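PDB 4MK3: glutathione S-transferase from Cupriavidus metallidurans, which probably catalyses the conjugation of glutathione to electrophilic substrates, and binds glutathione sulfinic acid in this crystal. Local coordinates for residues 39-47 and 92-101. Residues are numbered along the deposited sequence; the frame is centred on the assembly and turned at random.
Sequences VVLAEKKID and ADTLSPVSRL
Lys-44 and Asp-93 show how one buried ammonium can gather the oxygens of a turn. Bends at chi2 (-67°) and chi3 (-64°) curl the lysine chain back so that NZ enters the loop. Lys-44 NZ donates to Val-98 O at 2.7 Å and to Ser-96 O at 2.9 Å; Asp-93 O also accepts from it, and Ser-99 O does so weakly. The charge is met by Asp-93 OD1, 2.9 Å from Lys-44 NZ and approached from above the carboxylate plane, so five oxygens share three N-H groups. Leu-101 N donates to Asp-93 OD1 from the opposite face, 2.9 Å away, and Asp-93 OD2 accepts from Ile-102 N. In this GST fold the contact ties the C-terminal end of helix 32-44, closed by a Schellman motif at Lys-45, to the linker that leaves helix 85-94 for the helical domain. A methionine in place of Lys-44 would probably leave the carbonyls of Ser-96 and Val-98 without this donor and the Asp-93 carboxylate without its lysine charge. Ala-92 CB lies 3.9 Å from both Val-40 CG1 and Leu-41 CD2, while Ile-46 CD1 packs against Leu-95 CB at 3.8 Å. Glu-43 OE2 turns elsewhere, to Arg-215 and Ser-217.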
loop_
_atom_site.group_PDB
_atom_site.type_symbol
_atom_site.label_atom_id
_atom_site.label_comp_id
_atom_site.label_asym_id
_atom_site.label_seq_id
_atom_site.Cartn_x
_atom_site.Cartn_y
_atom_site.Cartn_z
ATOM N N VAL A 39 -13.940 10.552 1.783
ATOM C CA VAL A 39 -15.154 10.072 1.117
ATOM C C VAL A 39 -15.783 8.927 1.914
ATOM O O VAL A 39 -16.989 8.920 2.138
ATOM C CB VAL A 39 -14.874 9.681 -0.341
ATOM C CG1 VAL A 39 -16.051 8.893 -0.934
ATOM C CG2 VAL A 39 -14.575 10.936 -1.174
ATOM N N VAL A 40 -14.970 7.977 2.364
ATOM C CA VAL A 40 -15.484 6.897 3.173
ATOM C C VAL A 40 -16.148 7.477 4.428
ATOM O O VAL A 40 -17.275 7.136 4.768
ATOM C CB VAL A 40 -14.371 5.906 3.569
ATOM C CG1 VAL A 40 -14.875 4.929 4.624
ATOM C CG2 VAL A 40 -13.880 5.153 2.326
ATOM N N LEU A 41 -15.462 8.361 5.141
ATOM C CA LEU A 41 -16.049 8.914 6.361
ATOM C C LEU A 41 -17.359 9.646 6.105
ATOM O O LEU A 41 -18.298 9.547 6.877
ATOM C CB LEU A 41 -15.061 9.834 7.072
ATOM C CG LEU A 41 -13.827 9.102 7.609
ATOM C CD1 LEU A 41 -12.720 10.070 7.945
ATOM C CD2 LEU A 41 -14.191 8.304 8.848
ATOM N N ALA A 42 -17.440 10.366 4.995
ATOM C CA ALA A 42 -18.671 11.056 4.638
ATOM C C ALA A 42 -19.795 10.070 4.298
ATOM O O ALA A 42 -20.924 10.228 4.746
ATOM C CB ALA A 42 -18.422 11.978 3.470
ATOM N N GLU A 43 -19.468 9.060 3.501
ATOM C CA GLU A 43 -20.474 8.066 3.130
ATOM C C GLU A 43 -21.033 7.361 4.369
ATOM O O GLU A 43 -22.238 7.065 4.429
ATOM C CB GLU A 43 -19.892 7.020 2.175
ATOM C CG GLU A 43 -19.432 7.537 0.822
ATOM C CD GLU A 43 -20.535 7.829 -0.169
ATOM O OE1 GLU A 43 -21.721 7.556 0.127
ATOM O OE2 GLU A 43 -20.214 8.333 -1.273
ATOM N N LYS A 44 -20.160 7.116 5.352
ATOM C CA LYS A 44 -20.512 6.394 6.589
ATOM C C LYS A 44 -21.150 7.311 7.651
ATOM O O LYS A 44 -21.642 6.837 8.688
ATOM C CB LYS A 44 -19.261 5.771 7.201
ATOM C CG LYS A 44 -18.464 4.820 6.319
ATOM C CD LYS A 44 -19.194 3.574 6.016
ATOM C CE LYS A 44 -19.468 2.716 7.242
ATOM N NZ LYS A 44 -20.093 1.469 6.774
ATOM N N LYS A 45 -21.121 8.616 7.395
ATOM C CA LYS A 45 -21.640 9.618 8.327
ATOM C C LYS A 45 -20.918 9.560 9.676
ATOM O O LYS A 45 -21.537 9.673 10.747
ATOM C CB LYS A 45 -23.146 9.463 8.488
ATOM C CG LYS A 45 -23.897 9.564 7.167
ATOM C CD LYS A 45 -25.398 9.424 7.367
ATOM C CE LYS A 45 -26.131 9.439 6.039
ATOM N NZ LYS A 45 -25.935 10.724 5.302
ATOM N N ILE A 46 -19.601 9.400 9.605
ATOM C CA ILE A 46 -18.750 9.387 10.782
ATOM C C ILE A 46 -18.139 10.768 10.993
ATOM O O ILE A 46 -17.471 11.295 10.105
ATOM C CB ILE A 46 -17.647 8.335 10.636
ATOM C CG1 ILE A 46 -18.281 6.952 10.498
ATOM C CG2 ILE A 46 -16.708 8.361 11.847
ATOM C CD1 ILE A 46 -17.318 5.910 9.985
ATOM N N ASP A 47 -18.335 11.318 12.186
ATOM C CA ASP A 47 -17.826 12.647 12.503
ATOM C C ASP A 47 -16.355 12.548 12.872
ATOM O O ASP A 47 -15.922 11.569 13.477
ATOM C CB ASP A 47 -18.630 13.296 13.621
ATOM C CG ASP A 47 -19.957 13.850 13.132
ATOM O OD1 ASP A 47 -19.968 14.592 12.121
ATOM O OD2 ASP A 47 -20.989 13.533 13.751
ATOM N N ALA A 92 -12.785 2.372 9.180
ATOM C CA ALA A 92 -13.939 3.268 9.161
ATOM C C ALA A 92 -15.216 2.548 8.714
ATOM O O ALA A 92 -16.300 2.809 9.215
ATOM C CB ALA A 92 -13.671 4.460 8.271
ATOM N N ASP A 93 -15.088 1.640 7.747
ATOM C CA ASP A 93 -16.248 0.894 7.290
ATOM C C ASP A 93 -16.931 0.090 8.400
ATOM O O ASP A 93 -18.123 -0.189 8.324
ATOM C CB ASP A 93 -15.874 -0.036 6.122
ATOM C CG ASP A 93 -17.082 -0.478 5.329
ATOM O OD1 ASP A 93 -17.996 0.347 5.094
ATOM O OD2 ASP A 93 -17.146 -1.669 4.948
ATOM N N THR A 94 -16.180 -0.285 9.437
ATOM C CA THR A 94 -16.763 -1.057 10.538
ATOM C C THR A 94 -17.415 -0.178 11.595
ATOM O O THR A 94 -18.097 -0.678 12.495
ATOM C CB THR A 94 -15.741 -1.918 11.294
ATOM O OG1 THR A 94 -14.908 -1.088 12.121
ATOM C CG2 THR A 94 -14.901 -2.737 10.345
ATOM N N LEU A 95 -17.212 1.132 11.511
ATOM C CA LEU A 95 -17.627 2.005 12.613
ATOM C C LEU A 95 -19.111 2.392 12.598
ATOM O O LEU A 95 -19.639 2.903 13.585
ATOM C CB LEU A 95 -16.775 3.274 12.626
ATOM C CG LEU A 95 -15.305 3.096 13.009
ATOM C CD1 LEU A 95 -14.611 4.442 12.967
ATOM C CD2 LEU A 95 -15.150 2.465 14.391
ATOM N N SER A 96 -19.770 2.149 11.470
ATOM C CA SER A 96 -21.189 2.431 11.341
ATOM C C SER A 96 -21.826 1.423 10.389
ATOM O O SER A 96 -21.167 0.946 9.467
ATOM C CB SER A 96 -21.396 3.832 10.777
ATOM O OG SER A 96 -22.775 4.146 10.754
ATOM N N PRO A 97 -23.114 1.114 10.593
ATOM C CA PRO A 97 -23.818 0.240 9.648
ATOM C C PRO A 97 -24.266 0.988 8.401
ATOM O O PRO A 97 -24.763 0.374 7.454
ATOM C CB PRO A 97 -25.029 -0.226 10.454
ATOM C CG PRO A 97 -25.291 0.882 11.389
ATOM C CD PRO A 97 -23.948 1.428 11.766
ATOM N N VAL A 98 -24.074 2.303 8.393
ATOM C CA VAL A 98 -24.479 3.132 7.270
ATOM C C VAL A 98 -23.544 2.908 6.088
ATOM O O VAL A 98 -22.320 2.928 6.245
ATOM C CB VAL A 98 -24.478 4.635 7.651
ATOM C CG1 VAL A 98 -24.853 5.494 6.449
ATOM C CG2 VAL A 98 -25.437 4.894 8.815
ATOM N N SER A 99 -24.129 2.677 4.916
ATOM C CA SER A 99 -23.373 2.637 3.667
ATOM C C SER A 99 -22.157 1.717 3.756
ATOM O O SER A 99 -21.020 2.169 3.683
ATOM C CB SER A 99 -22.922 4.051 3.293
ATOM O OG SER A 99 -22.133 4.044 2.115
ATOM N N ARG A 100 -22.401 0.427 3.928
ATOM C CA ARG A 100 -21.326 -0.560 3.881
ATOM C C ARG A 100 -20.575 -0.508 2.546
ATOM O O ARG A 100 -21.189 -0.673 1.494
ATOM C CB ARG A 100 -21.930 -1.948 4.046
ATOM C CG ARG A 100 -21.476 -2.663 5.279
ATOM C CD ARG A 100 -19.980 -2.849 5.265
ATOM N NE ARG A 100 -19.564 -3.756 6.326
ATOM C CZ ARG A 100 -19.455 -5.073 6.184
ATOM N NH1 ARG A 100 -19.075 -5.819 7.217
ATOM N NH2 ARG A 100 -19.722 -5.647 5.018
ATOM N N LEU A 101 -19.257 -0.315 2.599
ATOM C CA LEU A 101 -18.425 -0.122 1.402
ATOM C C LEU A 101 -17.480 -1.264 1.087
ATOM O O LEU A 101 -16.922 -1.327 -0.008
ATOM C CB LEU A 101 -17.607 1.154 1.538
ATOM C CG LEU A 101 -18.435 2.429 1.556
ATOM C CD1 LEU A 101 -17.532 3.644 1.835
ATOM C CD2 LEU A 101 -19.209 2.639 0.271
#